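Local coordinates for mandelate racemase/muconate lactonizing enzyme (Polaromonas sp., PDB 2OG9), which probably acts as a racemase of the enolase superfamily, inverting the alpha carbon of mandelate or a related 2-hydroxy acid, at residues 183-188 with 216-221; 240-245 with 251-256; 274-277 with 281-284. All coordinates share one frame; numbering follows the deposited sequence.

Contact 1 of 3, residues 183-188 with 216-221; sequences LKVGQP and QQWDRP
Trp218 lays its indole beside Gly186, with its NE1 3.6 Å from Gly186 CA. The six-membered part of the ring runs on to Val185, where Trp218 CZ2 lies 4.0 Å from Val185 CG2. Both partners meet the ring obliquely. The first torsion of Trp218 sets CG beside its backbone N (chi1 -59°), and from there the indole reaches back to residues 185 and 186. No direct hydrogen bond joins the segments; one water does. It lies in the plane of the indole, accepts from Trp218 NE1 at 2.8 Å and donates to Gln187 O at 2.9 Å. Gln217 adds a close van der Waals contact, its CB 3.2 Å from Gly186 O. Gly186 has a positive phi (101°), and a CB there would press on Gln217 CB and on the carbonyl of Val185.

These are two neighbouring beta-alpha loops of the enolase-superfamily barrel, following strands 181-184 and 210-213. A leucine in place of Trp218 would probably leave the water without its indole donor and open a gap beside Val185 and Gly186.

Farther out, Asp193 OD2 accepts from Gly186 N and so fixes the first loop to helix 190-204. Trp218 also packs on Ala223, Met226 and Phe230 of helix 220-230. Asp219 is the N-cap of that helix, with OD1 bonded to the backbone N of Thr222.

Contact 2 of 3, residues 240-245 with 251-256; sequences EPLDAY and AALALQ. With CA (calcium ion), chain C.
Ala254 O, next along the helix from the Leu253 that meets Pro241 and Leu242, binds a calcium ion at 2.3 Å. Five waters and Phe257 O complete the seven ligands. One of these waters also donates to Leu255 O at 3.1 Å. The protein thus offers the metal only backbone carbonyls, at the end of helix 247-256.

The contact itself is carried by one methyl. Leu253 CG lies beside its backbone N, anti to the carbonyl carbon (chi1 -72°), which sends CD1 toward the loop. Leu253 CD1 lies 3.6 Å from Leu242 CD1, and the two leucines reach toward each other tip to tip. The same methyl is 3.8 Å from Pro241 CG, where the side chains pass in opposite directions. The contact seats helix 247-256 on the loop that leads into it from barrel strand 238-239. Ala223 of helix 220-230 touches both Leu242 and Leu253.

Farther along the loop, Asp243 OD2 takes the backbone N-H of Tyr245 at 2.8 Å and forms an Asx turn. The donor stands well above the carboxylate plane. Asp243 OD1 makes a salt bridge to Arg111 of a neighbouring subunit. Polar bonds thus shape the loop and hold the metal, while the join between loop and helix is wholly apolar.

Contact 3 of 3, residues 274-277 with 281-284; sequences GDLI and AADY
This is a buried, largely apolar contact between Leu276, near the end of helix 270-278, and Ala281 and Ala282 of the short loop that leads into strand 284-285. One backbone bond and one leucine side chain make it. Ala281 N donates to Leu276 O at 3.1 Å, with an N-H...O angle of 162°. The approach to the oxygen is also fairly straight (C=O...N 157°), with the donor tilted somewhat from the carbonyl plane. The bond spans five residues, one more than the alpha-helical step. It ties the outgoing loop back to the last turns of the helix. Ala281 CB stays beside the same oxygen, 3.5 Å from Leu276 O.

The Leu276 side chain extends with CG anti to the backbone N (chi1 -176°), and this carries its CD2 branch to the loop. There CD2 lies 3.5 Å from Ala282 CB. It is also 4.0 Å from Ala281 CB, a looser touch. Both alanines point their methyls at the helix, so the leucine branch meets two successive residues.

The two segments belong to a beta-alpha-beta crossover of the barrel, in which helix 270-278 links the parallel neighbours 261-263 and 284-285. Leu276 follows that topology, packing on Thr263 of the first strand and Leu285 of the second. Ala282 also touches Thr263. Beyond Ala282 the chain enters the barrel wall, where Asp283 and Tyr284 make backbone bonds to Ile261.

The burial probably carries a small cost: Ala282 N has no hydrogen-bond partner in the model, and Leu276 CD2 covers it from 3.9 Å.

How the contacts relate
All three contacts lie in the barrel domain. Contact 1 has one exposed residue at its edge, while contacts 2 and 3 are wholly buried. Contact 1 joins two neighbouring beta-alpha loops and relies on a large ring and a water. Contact 2 sets a loop against its own helix through leucine methyls and a proline ring. In contact 3 the loop after a helix turns back onto it, and here alone a direct hydrogen bond crosses the segments. Contact 2 lies between the others. Trp218 CB packs on Pro241 O at 3.1 Å, and Gln216 reaches the 240-245 loop with probable hydrogen bonds. Ala251 and Ala254 pack against Ala281 and Asp283. Contacts 1 and 3 do not touch.

Contact 1 of 3, residues 183-188 with 216-221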
loop_
_atom_site.group_PDB
_atom_site.type_symbol
_atom_site.label_atom_id
_atom_site.label_comp_id
_atom_site.label_asym_id
_atom_site.label_seq_id
_atom_site.Cartn_x
_atom_site.Cartn_y
_atom_site.Cartn_z
ATOM N N LEU A 183 28.747 3.939 25.521
ATOM C CA LEU A 183 29.389 5.248 25.562
ATOM C C LEU A 183 28.430 6.361 25.169
ATOM O O LEU A 183 27.688 6.243 24.193
ATOM C CB LEU A 183 30.599 5.282 24.626
ATOM C CG LEU A 183 31.717 4.264 24.868
ATOM C CD1 LEU A 183 32.748 4.376 23.757
ATOM C CD2 LEU A 183 32.357 4.508 26.227
ATOM N N LYS A 184 28.449 7.442 25.940
ATOM C CA LYS A 184 27.599 8.587 25.660
ATOM C C LYS A 184 28.240 9.412 24.550
ATOM O O LYS A 184 29.435 9.708 24.599
ATOM C CB LYS A 184 27.444 9.455 26.909
ATOM C CG LYS A 184 26.680 8.801 28.047
ATOM C CD LYS A 184 25.198 8.670 27.727
ATOM C CE LYS A 184 24.425 8.132 28.922
ATOM N NZ LYS A 184 24.640 8.974 30.134
ATOM N N VAL A 185 27.444 9.763 23.544
ATOM C CA VAL A 185 27.919 10.573 22.427
ATOM C C VAL A 185 26.845 11.612 22.132
ATOM O O VAL A 185 25.898 11.757 22.899
ATOM C CB VAL A 185 28.160 9.719 21.156
ATOM C CG1 VAL A 185 29.240 8.681 21.424
ATOM C CG2 VAL A 185 26.861 9.045 20.716
ATOM N N GLY A 186 26.990 12.338 21.031
ATOM C CA GLY A 186 25.989 13.331 20.687
ATOM C C GLY A 186 26.355 14.762 21.029
ATOM O O GLY A 186 25.479 15.589 21.283
ATOM N N GLN A 187 27.647 15.061 21.048
ATOM C CA GLN A 187 28.097 16.416 21.340
ATOM C C GLN A 187 28.357 17.139 20.022
ATOM O O GLN A 187 28.727 16.518 19.026
ATOM C CB GLN A 187 29.369 16.384 22.190
ATOM C CG GLN A 187 30.473 15.510 21.627
ATOM C CD GLN A 187 31.647 15.379 22.577
ATOM O OE1 GLN A 187 32.549 14.569 22.357
ATOM N NE2 GLN A 187 31.645 16.178 23.639
ATOM N N PRO A 188 28.160 18.466 20.000
ATOM C CA PRO A 188 28.367 19.285 18.803
ATOM C C PRO A 188 29.600 18.933 17.971
ATOM O O PRO A 188 29.581 19.058 16.746
ATOM C CB PRO A 188 28.427 20.696 19.373
ATOM C CG PRO A 188 27.410 20.625 20.475
ATOM C CD PRO A 188 27.751 19.305 21.143
ATOM N N GLN A 216 19.066 11.579 21.636
ATOM C CA GLN A 216 18.272 12.477 20.798
ATOM C C GLN A 216 18.987 13.772 20.419
ATOM O O GLN A 216 18.332 14.778 20.157
ATOM C CB GLN A 216 16.963 12.850 21.509
ATOM C CG GLN A 216 16.164 11.686 22.077
ATOM C CD GLN A 216 14.858 12.133 22.720
ATOM O OE1 GLN A 216 13.965 12.646 22.048
ATOM N NE2 GLN A 216 14.744 11.941 24.030
ATOM N N GLN A 217 20.314 13.759 20.369
ATOM C CA GLN A 217 21.053 14.979 20.050
ATOM C C GLN A 217 21.287 15.281 18.572
ATOM O O GLN A 217 21.619 16.412 18.218
ATOM C CB GLN A 217 22.406 14.975 20.768
ATOM C CG GLN A 217 22.316 15.056 22.282
ATOM C CD GLN A 217 21.398 16.167 22.750
ATOM O OE1 GLN A 217 20.191 15.967 22.913
ATOM N NE2 GLN A 217 21.962 17.354 22.954
ATOM N N TRP A 218 21.117 14.288 17.708
ATOM C CA TRP A 218 21.360 14.501 16.285
ATOM C C TRP A 218 20.129 14.795 15.437
ATOM O O TRP A 218 19.049 14.264 15.693
ATOM C CB TRP A 218 22.050 13.280 15.680
ATOM C CG TRP A 218 23.367 12.916 16.281
ATOM C CD1 TRP A 218 24.324 13.773 16.747
ATOM C CD2 TRP A 218 23.925 11.599 16.375
ATOM N NE1 TRP A 218 25.447 13.072 17.118
ATOM C CE2 TRP A 218 25.230 11.737 16.899
ATOM C CE3 TRP A 218 23.451 10.318 16.062
ATOM C CZ2 TRP A 218 26.070 10.636 17.117
ATOM C CZ3 TRP A 218 24.286 9.222 16.278
ATOM C CH2 TRP A 218 25.583 9.391 16.802
ATOM N N ASP A 219 20.289 15.649 14.426
ATOM C CA ASP A 219 19.180 15.909 13.515
ATOM C C ASP A 219 19.358 14.836 12.440
ATOM O O ASP A 219 20.388 14.163 12.413
ATOM C CB ASP A 219 19.236 17.324 12.910
ATOM C CG ASP A 219 20.579 17.657 12.277
ATOM O OD1 ASP A 219 21.205 16.773 11.660
ATOM O OD2 ASP A 219 20.999 18.831 12.382
ATOM N N ARG A 220 18.374 14.652 11.566
ATOM C CA ARG A 220 18.499 13.615 10.545
ATOM C C ARG A 220 19.810 13.641 9.766
ATOM O O ARG A 220 20.459 12.611 9.616
ATOM C CB ARG A 220 17.315 13.663 9.584
ATOM C CG ARG A 220 16.032 13.142 10.200
ATOM C CD ARG A 220 14.939 13.081 9.169
ATOM N NE ARG A 220 13.670 12.652 9.739
ATOM C CZ ARG A 220 12.535 12.618 9.053
ATOM N NH1 ARG A 220 12.525 12.983 7.775
ATOM N NH2 ARG A 220 11.411 12.244 9.644
ATOM N N PRO A 221 20.219 14.816 9.259
ATOM C CA PRO A 221 21.473 14.896 8.505
ATOM C C PRO A 221 22.690 14.453 9.328
ATOM O O PRO A 221 23.518 13.671 8.862
ATOM C CB PRO A 221 21.547 16.372 8.118
ATOM C CG PRO A 221 20.113 16.736 7.941
ATOM C CD PRO A 221 19.469 16.081 9.156
HETATM O O HOH W 1 27.991 13.944 17.865
#

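Contact 2 of 3, residues 240-245 with 251-256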
loop_
_atom_site.group_PDB
_atom_site.type_symbol
_atom_site.label_atom_id
_atom_site.label_comp_id
_atom_site.label_asym_id
_atom_site.label_seq_id
_atom_site.Cartn_x
_atom_site.Cartn_y
_atom_site.Cartn_z
ATOM N N GLU A 240 19.040 6.037 20.438
ATOM C CA GLU A 240 18.412 7.351 20.342
ATOM C C GLU A 240 19.165 8.360 19.481
ATOM O O GLU A 240 19.476 9.461 19.934
ATOM C CB GLU A 240 18.228 7.931 21.746
ATOM C CG GLU A 240 17.113 7.295 22.552
ATOM C CD GLU A 240 15.739 7.786 22.135
ATOM O OE1 GLU A 240 14.912 8.053 23.036
ATOM O OE2 GLU A 240 15.484 7.905 20.910
ATOM N N PRO A 241 19.467 8.004 18.224
ATOM C CA PRO A 241 20.188 8.957 17.378
ATOM C C PRO A 241 19.365 10.207 17.068
ATOM O O PRO A 241 19.922 11.281 16.846
ATOM C CB PRO A 241 20.498 8.138 16.127
ATOM C CG PRO A 241 19.314 7.188 16.054
ATOM C CD PRO A 241 19.179 6.756 17.497
ATOM N N LEU A 242 18.042 10.065 17.079
ATOM C CA LEU A 242 17.137 11.174 16.769
ATOM C C LEU A 242 16.092 11.403 17.856
ATOM O O LEU A 242 16.058 10.689 18.854
ATOM C CB LEU A 242 16.404 10.883 15.464
ATOM C CG LEU A 242 17.263 10.646 14.221
ATOM C CD1 LEU A 242 16.394 10.082 13.105
ATOM C CD2 LEU A 242 17.924 11.952 13.801
ATOM N N ASP A 243 15.237 12.402 17.646
ATOM C CA ASP A 243 14.166 12.687 18.590
ATOM C C ASP A 243 13.388 11.384 18.769
ATOM O O ASP A 243 13.089 10.690 17.795
ATOM C CB ASP A 243 13.221 13.759 18.043
ATOM C CG ASP A 243 12.024 13.991 18.948
ATOM O OD1 ASP A 243 12.177 14.658 19.994
ATOM O OD2 ASP A 243 10.929 13.490 18.624
ATOM N N ALA A 244 13.056 11.064 20.013
ATOM C CA ALA A 244 12.331 9.840 20.336
ATOM C C ALA A 244 11.065 9.627 19.505
ATOM O O ALA A 244 10.631 8.493 19.300
ATOM C CB ALA A 244 11.983 9.831 21.823
ATOM N N TYR A 245 10.479 10.713 19.018
ATOM C CA TYR A 245 9.250 10.609 18.242
ATOM C C TYR A 245 9.395 10.647 16.725
ATOM O O TYR A 245 8.397 10.583 16.009
ATOM C CB TYR A 245 8.269 11.686 18.717
ATOM C CG TYR A 245 7.739 11.388 20.100
ATOM C CD1 TYR A 245 6.637 10.556 20.275
ATOM C CD2 TYR A 245 8.401 11.851 21.238
ATOM C CE1 TYR A 245 6.209 10.182 21.548
ATOM C CE2 TYR A 245 7.982 11.484 22.517
ATOM C CZ TYR A 245 6.889 10.647 22.662
ATOM O OH TYR A 245 6.480 10.254 23.914
ATOM N N ALA A 251 13.383 4.775 11.244
ATOM C CA ALA A 251 13.175 3.682 10.291
ATOM C C ALA A 251 14.119 3.817 9.100
ATOM O O ALA A 251 14.643 2.821 8.595
ATOM C CB ALA A 251 11.721 3.669 9.807
ATOM N N ALA A 252 14.330 5.051 8.649
ATOM C CA ALA A 252 15.218 5.308 7.516
ATOM C C ALA A 252 16.655 4.919 7.867
ATOM O O ALA A 252 17.370 4.347 7.049
ATOM C CB ALA A 252 15.150 6.782 7.114
ATOM N N LEU A 253 17.079 5.238 9.084
ATOM C CA LEU A 253 18.423 4.885 9.516
ATOM C C LEU A 253 18.575 3.366 9.594
ATOM O O LEU A 253 19.568 2.809 9.130
ATOM C CB LEU A 253 18.718 5.517 10.879
ATOM C CG LEU A 253 18.930 7.033 10.864
ATOM C CD1 LEU A 253 18.886 7.586 12.277
ATOM C CD2 LEU A 253 20.262 7.345 10.196
ATOM N N ALA A 254 17.584 2.695 10.173
ATOM C CA ALA A 254 17.627 1.240 10.309
ATOM C C ALA A 254 17.647 0.530 8.957
ATOM O O ALA A 254 18.276 -0.515 8.805
ATOM C CB ALA A 254 16.432 0.757 11.136
ATOM N N LEU A 255 16.957 1.091 7.971
ATOM C CA LEU A 255 16.924 0.471 6.653
ATOM C C LEU A 255 18.271 0.609 5.949
ATOM O O LEU A 255 18.719 -0.303 5.262
ATOM C CB LEU A 255 15.826 1.111 5.788
ATOM C CG LEU A 255 15.701 0.607 4.344
ATOM C CD1 LEU A 255 15.422 -0.886 4.347
ATOM C CD2 LEU A 255 14.578 1.355 3.620
ATOM N N GLN A 256 18.913 1.753 6.152
ATOM C CA GLN A 256 20.189 2.070 5.520
ATOM C C GLN A 256 21.425 1.419 6.133
ATOM O O GLN A 256 22.292 0.919 5.413
ATOM C CB GLN A 256 20.373 3.598 5.525
ATOM C CG GLN A 256 21.689 4.124 4.945
ATOM C CD GLN A 256 21.847 3.828 3.462
ATOM O OE1 GLN A 256 20.901 3.974 2.683
ATOM N NE2 GLN A 256 23.048 3.422 3.064
HETATM CA CA CA C . 19.595 -2.313 9.329
HETATM O O HOH W 2 19.917 -2.624 6.995
HETATM O O HOH W 3 17.512 -2.880 10.426
HETATM O O HOH W 4 18.584 -4.241 8.178
HETATM O O HOH W 5 20.947 -3.932 10.297
HETATM O O HOH W 6 19.742 -1.124 11.474
#

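Contact 3 of 3, residues 274-277 with 281-284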
loop_
_atom_site.group_PDB
_atom_site.type_symbol
_atom_site.label_atom_id
_atom_site.label_comp_id
_atom_site.label_asym_id
_atom_site.label_seq_id
_atom_site.Cartn_x
_atom_site.Cartn_y
_atom_site.Cartn_z
ATOM N N GLY A 274 3.768 0.841 19.739
ATOM C CA GLY A 274 3.133 0.207 18.600
ATOM C C GLY A 274 3.406 1.005 17.339
ATOM O O GLY A 274 3.644 0.438 16.277
ATOM N N ASP A 275 3.386 2.328 17.460
ATOM C CA ASP A 275 3.624 3.196 16.314
ATOM C C ASP A 275 5.068 3.028 15.849
ATOM O O ASP A 275 5.343 2.911 14.654
ATOM C CB ASP A 275 3.340 4.650 16.700
ATOM C CG ASP A 275 3.132 5.544 15.491
ATOM O OD1 ASP A 275 2.337 5.167 14.601
ATOM O OD2 ASP A 275 3.753 6.628 15.438
ATOM N N LEU A 276 5.987 3.003 16.808
ATOM C CA LEU A 276 7.405 2.827 16.522
ATOM C C LEU A 276 7.610 1.494 15.788
ATOM O O LEU A 276 8.335 1.420 14.788
ATOM C CB LEU A 276 8.188 2.850 17.842
ATOM C CG LEU A 276 9.715 2.776 17.839
ATOM C CD1 LEU A 276 10.253 3.118 19.230
ATOM C CD2 LEU A 276 10.155 1.384 17.426
ATOM N N ILE A 277 6.949 0.449 16.278
ATOM C CA ILE A 277 7.049 -0.883 15.686
ATOM C C ILE A 277 6.415 -0.923 14.295
ATOM O O ILE A 277 6.900 -1.621 13.410
ATOM C CB ILE A 277 6.374 -1.939 16.604
ATOM C CG1 ILE A 277 7.188 -2.081 17.898
ATOM C CG2 ILE A 277 6.247 -3.284 15.878
ATOM C CD1 ILE A 277 6.528 -2.966 18.961
ATOM N N ALA A 281 10.993 1.100 13.195
ATOM C CA ALA A 281 11.950 2.118 13.590
ATOM C C ALA A 281 13.012 1.679 14.592
ATOM O O ALA A 281 13.854 2.485 14.990
ATOM C CB ALA A 281 11.197 3.324 14.141
ATOM N N ALA A 282 12.988 0.417 15.003
ATOM C CA ALA A 282 13.981 -0.046 15.969
ATOM C C ALA A 282 14.338 -1.520 15.864
ATOM O O ALA A 282 13.464 -2.384 15.795
ATOM C CB ALA A 282 13.503 0.262 17.381
ATOM N N ASP A 283 15.637 -1.794 15.858
ATOM C CA ASP A 283 16.143 -3.159 15.804
ATOM C C ASP A 283 16.058 -3.683 17.239
ATOM O O ASP A 283 15.696 -4.839 17.471
ATOM C CB ASP A 283 17.580 -3.144 15.301
ATOM C CG ASP A 283 17.675 -2.664 13.868
ATOM O OD1 ASP A 283 17.221 -3.403 12.970
ATOM O OD2 ASP A 283 18.181 -1.545 13.644
ATOM N N TYR A 284 16.402 -2.814 18.186
ATOM C CA TYR A 284 16.330 -3.106 19.621
ATOM C C TYR A 284 15.295 -2.160 20.223
ATOM O O TYR A 284 15.513 -0.949 20.257
ATOM C CB TYR A 284 17.666 -2.839 20.325
ATOM C CG TYR A 284 18.737 -3.888 20.120
ATOM C CD1 TYR A 284 18.771 -5.049 20.895
ATOM C CD2 TYR A 284 19.719 -3.719 19.149
ATOM C CE1 TYR A 284 19.766 -6.019 20.701
ATOM C CE2 TYR A 284 20.708 -4.672 18.946
ATOM C CZ TYR A 284 20.725 -5.817 19.719
ATOM O OH TYR A 284 21.690 -6.768 19.473
#